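Local coordinates for protein beta-N-acetylhexosaminidase (Thermotoga neapolitana, PDB 5BZA) that probably catalyses the hydrolysis of terminal non-reducing N-acetylhexosamine residues from N-acetyl-beta-D-hexosaminides, as a thermostable glycoside hydrolase of family 3, at residues Ala146-Gly149 / Tyr150-Gly154; Val242-Asp245 / Ala246-Met249; Leu275-Phe278 / Arg279-Pro282; Arg304-Lys307 / Ile308-Tyr312. All blocks are in the same frame, centred on the assembly; numbering follows the deposited sequence.

Contact 1 (Ala146-Gly149 / Tyr150-Gly154)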
loop_
_atom_site.group_PDB
_atom_site.type_symbol
_atom_site.label_atom_id
_atom_site.label_comp_id
_atom_site.label_asym_id
_atom_site.label_seq_id
_atom_site.Cartn_x
_atom_site.Cartn_y
_atom_site.Cartn_z
ATOM N N ALA B 146 -14.043 8.015 -13.894
ATOM C CA ALA B 146 -13.544 7.929 -12.539
ATOM C C ALA B 146 -14.616 7.459 -11.590
ATOM O O ALA B 146 -14.385 6.569 -10.747
ATOM C CB ALA B 146 -12.985 9.256 -12.090
ATOM N N CYS B 147 -15.792 8.054 -11.702
ATOM C CA CYS B 147 -16.881 7.665 -10.805
ATOM C C CYS B 147 -17.291 6.206 -10.985
ATOM O O CYS B 147 -17.575 5.519 -9.994
ATOM C CB CYS B 147 -18.100 8.584 -11.014
ATOM S SG CYS B 147 -17.797 10.220 -10.316
ATOM N N MET B 148 -17.360 5.768 -12.242
ATOM C CA MET B 148 -17.728 4.412 -12.558
ATOM C C MET B 148 -16.661 3.437 -11.988
ATOM O O MET B 148 -17.008 2.460 -11.351
ATOM C CB MET B 148 -17.891 4.231 -14.075
ATOM C CG MET B 148 -18.473 2.882 -14.485
ATOM S SD MET B 148 -20.154 2.595 -13.809
ATOM C CE MET B 148 -21.186 3.752 -14.781
ATOM N N GLY B 149 -15.381 3.742 -12.194
ATOM C CA GLY B 149 -14.301 2.949 -11.643
ATOM C C GLY B 149 -14.346 2.827 -10.119
ATOM O O GLY B 149 -14.270 1.702 -9.592
ATOM N N TYR B 150 -14.381 3.959 -9.405
ATOM C CA TYR B 150 -14.471 3.925 -7.934
ATOM C C TYR B 150 -15.633 3.062 -7.503
ATOM O O TYR B 150 -15.547 2.224 -6.594
ATOM C CB TYR B 150 -14.660 5.322 -7.344
ATOM C CG TYR B 150 -13.416 6.162 -7.298
ATOM C CD1 TYR B 150 -12.196 5.626 -6.867
ATOM C CD2 TYR B 150 -13.454 7.512 -7.714
ATOM C CE1 TYR B 150 -11.051 6.412 -6.851
ATOM C CE2 TYR B 150 -12.328 8.306 -7.692
ATOM C CZ TYR B 150 -11.121 7.758 -7.250
ATOM O OH TYR B 150 -9.975 8.545 -7.223
ATOM N N PHE B 151 -16.752 3.305 -8.153
ATOM C CA PHE B 151 -17.956 2.574 -7.844
ATOM C C PHE B 151 -17.819 1.040 -8.060
ATOM O O PHE B 151 -18.160 0.251 -7.178
ATOM C CB PHE B 151 -19.069 3.156 -8.696
ATOM C CG PHE B 151 -20.401 2.749 -8.276
ATOM C CD1 PHE B 151 -20.881 3.164 -7.043
ATOM C CD2 PHE B 151 -21.222 2.016 -9.126
ATOM C CE1 PHE B 151 -22.148 2.807 -6.624
ATOM C CE2 PHE B 151 -22.505 1.661 -8.731
ATOM C CZ PHE B 151 -22.973 2.063 -7.477
ATOM N N LYS B 152 -17.315 0.626 -9.222
ATOM C CA LYS B 152 -17.058 -0.771 -9.503
ATOM C C LYS B 152 -16.133 -1.357 -8.420
ATOM O O LYS B 152 -16.397 -2.424 -7.901
ATOM C CB LYS B 152 -16.424 -0.948 -10.885
ATOM C CG LYS B 152 -17.371 -1.010 -12.123
ATOM C CD LYS B 152 -16.529 -1.552 -13.326
ATOM C CE LYS B 152 -17.234 -1.708 -14.699
ATOM N NZ LYS B 152 -17.545 -0.535 -15.570
ATOM N N GLY B 153 -15.095 -0.606 -8.042
ATOM C CA GLY B 153 -14.144 -1.028 -7.037
ATOM C C GLY B 153 -14.717 -1.156 -5.635
ATOM O O GLY B 153 -14.122 -1.818 -4.798
ATOM N N GLY B 154 -15.855 -0.530 -5.349
ATOM C CA GLY B 154 -16.437 -0.668 -4.021
ATOM C C GLY B 154 -16.404 0.593 -3.167
ATOM O O GLY B 154 -16.503 0.544 -1.929
#
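Tyr150 lies back over the carbonyl of Ala146, one helical turn earlier, and meets it twice. Its backbone N gives Ala146 O a nearly straight hydrogen bond (Tyr150 N to Ala146 O 2.9 Å), while ring atom CD2 comes within 3.3 Å of the same Ala146 O. The ring gets there because CG stands opposite the carbonyl carbon and beside the N (chi1 -77°), a setting that folds the side chain down the preceding turn. Beyond that turn the tyrosine side chain packs on Cys96, Ala113 and Pro157. Phe151 takes the other course: its CB rests 3.1 Å from Cys147 O, and a chi1 of -166° puts CG opposite the N and sends the ring away from the preceding turn; the side chain packs on Val202. Both residues belong to the end of helix 136-153, which makes the beta-alpha-beta crossover from strand 110-111 to strand 156-162 of the barrel. Gly154 closes the helix in a Schellman motif; its positive phi of 111° suits glycine, and its N turns back to Phe151 O at 3.0 Å and, more weakly, to Tyr150 O. On the outer flank Met148 and Lys152 slant past each other. The lysine chain runs extended and then bends at its last torsion, bringing Lys152 NZ to 3.7 Å from Met148 CG. Here Lys152 also packs on Glu97 and on Arg319 of the second subunit.

Contact 2 (Val242-Asp245 / Ala246-Met249); sequences VLSD and AMEM
Asp245 and Ala246 join at the point where the chain leaves strand 241-243 and enters a tight bend. Ala246 to Met249 form a type I beta turn, closed by Met249 N to Ala246 O at 3.1 Å, and Met249 then takes the N-cap position of helix 250-253. The peptide joining the two segments is gripped through both of its polar atoms. On one side Ala246 N donates to Asp245 OD1 at 2.8 Å, a bond well short of straight (140°) that meets the oxygen from above the carboxylate plane. On the other, Ser244 OG donates to Asp245 O at 2.6 Å. The serine hydroxyl can turn to that carbonyl because OG sits in the cleft between its own N and carbonyl carbon (chi1 77°), and it is also hydrogen-bonded to Leu274 N. This bend follows the C-terminal end of a strand of the TIM-like barrel, the end at which such barrels carry their active sites. Asp245, together with His161, binds a cadmium ion about 3 Å from its side chain, so the hydrogen bond from Ala246 N helps to position a first-shell carboxylate. An alanine in place of Asp245 would probably leave Ala246 N without this acceptor and deprive the metal of one of its two protein ligands. Beyond the strand, Met247 curls back toward Ser244 through a bend at chi2 (-63°). Its methyl lies across the serine in a tight contact, Met247 CE to Ser244 CB 3.4 Å, and Phe265 and Ala261 of helix 258-268 pack on the same side chain.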
loop_
_atom_site.group_PDB
_atom_site.type_symbol
_atom_site.label_atom_id
_atom_site.label_comp_id
_atom_site.label_asym_id
_atom_site.label_seq_id
_atom_site.Cartn_x
_atom_site.Cartn_y
_atom_site.Cartn_z
ATOM N N VAL B 242 -25.248 15.664 -0.183
ATOM C CA VAL B 242 -24.468 16.883 -0.377
ATOM C C VAL B 242 -23.684 17.234 0.874
ATOM O O VAL B 242 -24.259 17.386 1.957
ATOM C CB VAL B 242 -25.387 18.130 -0.735
ATOM C CG1 VAL B 242 -24.589 19.487 -0.655
ATOM C CG2 VAL B 242 -26.050 17.947 -2.065
ATOM N N LEU B 243 -22.382 17.431 0.708
ATOM C CA LEU B 243 -21.474 17.785 1.800
ATOM C C LEU B 243 -20.865 19.139 1.645
ATOM O O LEU B 243 -20.519 19.524 0.542
ATOM C CB LEU B 243 -20.283 16.803 1.898
ATOM C CG LEU B 243 -20.268 15.482 2.624
ATOM C CD1 LEU B 243 -21.395 14.601 2.151
ATOM C CD2 LEU B 243 -18.941 14.867 2.242
ATOM N N SER B 244 -20.631 19.826 2.755
ATOM C CA SER B 244 -19.790 21.005 2.682
ATOM C C SER B 244 -18.344 20.618 2.432
ATOM O O SER B 244 -17.898 19.496 2.777
ATOM C CB SER B 244 -19.912 21.820 3.974
ATOM O OG SER B 244 -19.177 21.268 5.058
ATOM N N ASP B 245 -17.572 21.537 1.869
ATOM C CA ASP B 245 -16.125 21.432 2.080
ATOM C C ASP B 245 -15.929 21.744 3.582
ATOM O O ASP B 245 -16.890 22.110 4.256
ATOM C CB ASP B 245 -15.321 22.376 1.181
ATOM C CG ASP B 245 -13.905 21.873 0.943
ATOM O OD1 ASP B 245 -13.496 20.937 1.675
ATOM O OD2 ASP B 245 -13.178 22.419 0.067
ATOM N N ALA B 246 -14.726 21.596 4.130
ATOM C CA ALA B 246 -14.564 21.709 5.605
ATOM C C ALA B 246 -14.934 23.104 6.104
ATOM O O ALA B 246 -14.366 24.100 5.666
ATOM C CB ALA B 246 -13.143 21.365 6.024
ATOM N N MET B 247 -15.882 23.173 7.040
ATOM C CA MET B 247 -16.450 24.477 7.460
ATOM C C MET B 247 -15.460 25.390 8.155
ATOM O O MET B 247 -15.649 26.598 8.171
ATOM C CB MET B 247 -17.642 24.261 8.395
ATOM C CG MET B 247 -18.893 23.813 7.714
ATOM S SD MET B 247 -19.558 25.011 6.524
ATOM C CE MET B 247 -21.112 24.184 6.181
ATOM N N GLU B 248 -14.422 24.809 8.754
ATOM C CA GLU B 248 -13.454 25.579 9.524
ATOM C C GLU B 248 -12.592 26.394 8.575
ATOM O O GLU B 248 -11.937 27.324 9.002
ATOM C CB GLU B 248 -12.550 24.667 10.383
ATOM C CG GLU B 248 -13.296 23.879 11.477
ATOM C CD GLU B 248 -13.657 22.479 11.013
ATOM O OE1 GLU B 248 -13.827 22.308 9.780
ATOM O OE2 GLU B 248 -13.742 21.548 11.866
ATOM N N MET B 249 -12.554 26.028 7.302
ATOM C CA MET B 249 -11.728 26.775 6.377
ATOM C C MET B 249 -12.063 28.304 6.377
ATOM O O MET B 249 -13.211 28.725 6.552
ATOM C CB MET B 249 -11.845 26.205 4.976
ATOM C CG MET B 249 -10.886 25.068 4.674
ATOM S SD MET B 249 -11.141 24.360 3.016
ATOM C CE MET B 249 -12.648 23.577 3.271
#

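Contact 3 (Leu275-Phe278 / Arg279-Pro282); sequences LDNF and RDLP
Phe278 and Arg279 come side by side through two first torsions: Phe278 has CG wedged between its backbone N and carbonyl carbon (chi1 68°), while Arg279 sets CG beside its N and then runs extended to NE. The arginine chain therefore lies along the ring. Its methylene makes a CH-pi contact over the face, Arg279 CG to the Phe278 ring centroid 3.8 Å, and farther out Phe278 CZ stands 3.7 Å above the guanidinium centre, with the planes 43° apart. NE finds its charged partner in Glu19, and the phenylalanine ring also stacks with that of Phe13. Here the chain turns from strand 273-275, the last of the barrel, into helix 281-293. Asn277 shapes the turn: its OD1 accepts Arg279 N at 2.9 Å, an Asx turn, and its backbone Asn277 O takes Asp280 N at 2.8 Å. The next bond, Leu281 N to Phe278 O at 2.9 Å, continues the winding. Leu275 CD1 meets Leu281 CD1 at 4.1 Å, and Leu281 also packs on Val23 and Tyr27 of helix 18-27. Two acids come near each other, Asp276 OD1 4.4 Å from Asp280 OD2, like charges not in contact, and Glu248 lies close to Asp280 as well.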
loop_
_atom_site.group_PDB
_atom_site.type_symbol
_atom_site.label_atom_id
_atom_site.label_comp_id
_atom_site.label_asym_id
_atom_site.label_seq_id
_atom_site.Cartn_x
_atom_site.Cartn_y
_atom_site.Cartn_z
ATOM N N LEU B 275 -16.354 18.713 8.971
ATOM C CA LEU B 275 -15.373 19.364 9.866
ATOM C C LEU B 275 -14.005 18.801 9.664
ATOM O O LEU B 275 -13.869 17.587 9.656
ATOM C CB LEU B 275 -15.740 19.176 11.322
ATOM C CG LEU B 275 -17.148 19.656 11.610
ATOM C CD1 LEU B 275 -17.501 19.354 13.039
ATOM C CD2 LEU B 275 -17.216 21.188 11.280
ATOM N N ASP B 276 -12.978 19.631 9.580
ATOM C CA ASP B 276 -11.661 19.073 9.332
ATOM C C ASP B 276 -10.984 18.695 10.649
ATOM O O ASP B 276 -9.827 18.279 10.645
ATOM C CB ASP B 276 -10.776 20.017 8.485
ATOM C CG ASP B 276 -10.410 21.277 9.208
ATOM O OD1 ASP B 276 -10.974 21.526 10.284
ATOM O OD2 ASP B 276 -9.579 22.055 8.679
ATOM N N ASN B 277 -11.734 18.802 11.746
ATOM C CA ASN B 277 -11.247 18.518 13.085
ATOM C C ASN B 277 -12.361 17.977 13.984
ATOM O O ASN B 277 -13.288 18.710 14.312
ATOM C CB ASN B 277 -10.653 19.765 13.721
ATOM C CG ASN B 277 -9.895 19.467 14.997
ATOM O OD1 ASN B 277 -10.079 18.407 15.641
ATOM N ND2 ASN B 277 -9.035 20.410 15.394
ATOM N N PHE B 278 -12.245 16.717 14.416
ATOM C CA PHE B 278 -13.301 16.087 15.218
ATOM C C PHE B 278 -13.513 16.836 16.517
ATOM O O PHE B 278 -14.600 16.829 17.084
ATOM C CB PHE B 278 -12.956 14.613 15.514
ATOM C CG PHE B 278 -11.772 14.433 16.442
ATOM C CD1 PHE B 278 -10.464 14.435 15.933
ATOM C CD2 PHE B 278 -11.958 14.271 17.825
ATOM C CE1 PHE B 278 -9.357 14.269 16.783
ATOM C CE2 PHE B 278 -10.864 14.097 18.674
ATOM C CZ PHE B 278 -9.561 14.109 18.157
ATOM N N ARG B 279 -12.463 17.490 16.981
ATOM C CA ARG B 279 -12.567 18.280 18.183
ATOM C C ARG B 279 -13.553 19.455 18.003
ATOM O O ARG B 279 -14.057 19.965 18.988
ATOM C CB ARG B 279 -11.186 18.769 18.640
ATOM C CG ARG B 279 -10.216 17.625 19.015
ATOM C CD ARG B 279 -8.820 18.138 19.384
ATOM N NE ARG B 279 -7.973 17.068 19.932
ATOM C CZ ARG B 279 -6.971 16.466 19.283
ATOM N NH1 ARG B 279 -6.608 16.901 18.066
ATOM N NH2 ARG B 279 -6.289 15.469 19.885
ATOM N N ASP B 280 -13.839 19.883 16.770
ATOM C CA ASP B 280 -14.870 20.919 16.564
ATOM C C ASP B 280 -16.290 20.385 16.619
ATOM O O ASP B 280 -17.236 21.167 16.545
ATOM C CB ASP B 280 -14.700 21.618 15.218
ATOM C CG ASP B 280 -13.474 22.441 15.169
ATOM O OD1 ASP B 280 -13.136 23.066 16.198
ATOM O OD2 ASP B 280 -12.815 22.432 14.124
ATOM N N LEU B 281 -16.450 19.067 16.691
ATOM C CA LEU B 281 -17.800 18.523 16.571
ATOM C C LEU B 281 -18.773 19.062 17.640
ATOM O O LEU B 281 -19.885 19.434 17.299
ATOM C CB LEU B 281 -17.771 17.000 16.602
ATOM C CG LEU B 281 -19.137 16.320 16.480
ATOM C CD1 LEU B 281 -19.883 16.841 15.266
ATOM C CD2 LEU B 281 -18.962 14.814 16.373
ATOM N N PRO B 282 -18.357 19.129 18.922
ATOM C CA PRO B 282 -19.346 19.640 19.883
ATOM C C PRO B 282 -19.876 21.072 19.570
ATOM O O PRO B 282 -21.101 21.249 19.546
ATOM C CB PRO B 282 -18.586 19.601 21.213
ATOM C CG PRO B 282 -17.593 18.509 21.039
ATOM C CD PRO B 282 -17.147 18.623 19.600
#

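Contact 4 (Arg304-Lys307 / Ile308-Tyr312); sequences RSIK and IVDEY
Val309 follows Ser305 by one turn on the buried face of helix 299-314, a barrel-covering helix of the TIM-like domain, with Ile308 at the border of that face. This is the tight part. Val309 N donates nearly straight (170°) to Ser305 O at 2.9 Å, and Ile308 and Val309 both press on Leu241 at the start of strand 241-243. Ser305 OG, one turn back, is held by Asn271 and by Lys301 O. At the flank Ile306 and Asp310 lie side by side, pointing the same way, with Ile306 CG2 3.9 Å from Asp310 OD2. The carboxylate's stronger partner is Lys7, which bridges to OD1; replacing Asp310 by an alanine would probably leave Lys7 without this counter-charge and take away the carboxylate's contact with Ile306 CG2. The solvent side is looser. There Lys307, its CG opposite the N (chi1 -178°), stretches out and bends at the end to salt-bridge Glu311, but the modelled distance of 2.3 Å from Lys307 NZ to Glu311 OE1 is shorter than a real bond should be and leaves the exact positions doubtful. At the border of the buried face Ile308 CG1 rests 3.2 Å from Arg304 O.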
loop_
_atom_site.group_PDB
_atom_site.type_symbol
_atom_site.label_atom_id
_atom_site.label_comp_id
_atom_site.label_asym_id
_atom_site.label_seq_id
_atom_site.Cartn_x
_atom_site.Cartn_y
_atom_site.Cartn_z
ATOM N N ARG B 304 -35.015 15.102 6.095
ATOM C CA ARG B 304 -34.722 14.626 4.740
ATOM C C ARG B 304 -33.254 14.269 4.650
ATOM O O ARG B 304 -32.877 13.273 4.037
ATOM C CB ARG B 304 -35.087 15.683 3.673
ATOM C CG ARG B 304 -36.604 15.850 3.471
ATOM C CD ARG B 304 -37.009 16.582 2.183
ATOM N NE ARG B 304 -36.645 18.002 2.144
ATOM C CZ ARG B 304 -37.393 18.992 2.653
ATOM N NH1 ARG B 304 -38.537 18.720 3.290
ATOM N NH2 ARG B 304 -36.983 20.261 2.558
ATOM N N SER B 305 -32.436 15.118 5.266
ATOM C CA SER B 305 -31.008 14.899 5.371
ATOM C C SER B 305 -30.669 13.564 6.054
ATOM O O SER B 305 -29.919 12.750 5.506
ATOM C CB SER B 305 -30.387 16.068 6.126
ATOM O OG SER B 305 -30.370 17.227 5.299
ATOM N N ILE B 306 -31.227 13.344 7.242
ATOM C CA ILE B 306 -31.040 12.096 7.960
ATOM C C ILE B 306 -31.461 10.905 7.099
ATOM O O ILE B 306 -30.785 9.857 7.082
ATOM C CB ILE B 306 -31.786 12.103 9.294
ATOM C CG1 ILE B 306 -31.067 13.045 10.260
ATOM C CG2 ILE B 306 -31.863 10.707 9.870
ATOM C CD1 ILE B 306 -31.683 13.123 11.637
ATOM N N LYS B 307 -32.565 11.066 6.365
ATOM C CA LYS B 307 -33.036 9.990 5.488
ATOM C C LYS B 307 -31.984 9.656 4.415
ATOM O O LYS B 307 -31.656 8.473 4.170
ATOM C CB LYS B 307 -34.352 10.393 4.812
ATOM C CG LYS B 307 -34.952 9.319 3.908
ATOM C CD LYS B 307 -36.396 9.639 3.542
ATOM C CE LYS B 307 -36.832 8.878 2.284
ATOM N NZ LYS B 307 -36.139 7.544 2.162
ATOM N N ILE B 308 -31.429 10.709 3.809
ATOM C CA ILE B 308 -30.407 10.535 2.788
ATOM C C ILE B 308 -29.158 9.815 3.357
ATOM O O ILE B 308 -28.679 8.826 2.778
ATOM C CB ILE B 308 -30.022 11.892 2.166
ATOM C CG1 ILE B 308 -31.200 12.465 1.386
ATOM C CG2 ILE B 308 -28.848 11.752 1.234
ATOM C CD1 ILE B 308 -30.909 13.787 0.735
ATOM N N VAL B 309 -28.653 10.296 4.493
ATOM C CA VAL B 309 -27.490 9.668 5.079
ATOM C C VAL B 309 -27.742 8.196 5.381
ATOM O O VAL B 309 -26.896 7.342 5.099
ATOM C CB VAL B 309 -27.040 10.376 6.355
ATOM C CG1 VAL B 309 -25.985 9.523 7.088
ATOM C CG2 VAL B 309 -26.498 11.734 6.021
ATOM N N ASP B 310 -28.920 7.888 5.915
ATOM C CA ASP B 310 -29.253 6.490 6.214
ATOM C C ASP B 310 -29.302 5.645 4.940
ATOM O O ASP B 310 -28.810 4.511 4.907
ATOM C CB ASP B 310 -30.568 6.429 6.987
ATOM C CG ASP B 310 -30.359 6.630 8.479
ATOM O OD1 ASP B 310 -29.191 6.527 8.930
ATOM O OD2 ASP B 310 -31.339 6.944 9.193
ATOM N N GLU B 311 -29.864 6.192 3.876
ATOM C CA GLU B 311 -29.827 5.447 2.624
ATOM C C GLU B 311 -28.365 5.154 2.236
ATOM O O GLU B 311 -28.030 3.990 1.969
ATOM C CB GLU B 311 -30.590 6.201 1.519
ATOM C CG GLU B 311 -32.110 6.175 1.796
ATOM C CD GLU B 311 -32.940 7.155 0.935
ATOM O OE1 GLU B 311 -34.196 7.058 0.972
ATOM O OE2 GLU B 311 -32.355 8.047 0.266
ATOM N N TYR B 312 -27.482 6.161 2.273
ATOM C CA TYR B 312 -26.078 5.916 1.874
ATOM C C TYR B 312 -25.405 4.870 2.778
ATOM O O TYR B 312 -24.723 3.961 2.297
ATOM C CB TYR B 312 -25.249 7.214 1.870
ATOM C CG TYR B 312 -25.411 8.000 0.572
ATOM C CD1 TYR B 312 -26.646 8.555 0.234
ATOM C CD2 TYR B 312 -24.351 8.157 -0.335
ATOM C CE1 TYR B 312 -26.828 9.270 -0.975
ATOM C CE2 TYR B 312 -24.528 8.866 -1.558
ATOM C CZ TYR B 312 -25.775 9.428 -1.868
ATOM O OH TYR B 312 -25.985 10.153 -3.058
#

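Contacts 2 and 3 touch, their centres about 11 Å apart. Glu248 spans them: its OE1 probably accepts a hydrogen bond from Asp276 N at 2.8 Å, and its OE2 lies 2.6 Å from Asp280 OD2, an approach of like groups that perhaps favours a shared proton. Together they carry neighbouring strand ends near the metal site: Asp245 of contact 2 is a cadmium ligand, and the Asp276 side chain lies about 7 Å from that of Asp245. Contact 4 covers the start of strand 241-243, whose far end carries contact 2; nearest atoms are about 6 Å apart. Contact 1 lies farther off, with the Tyr150 side chain about 14 Å from a cadmium.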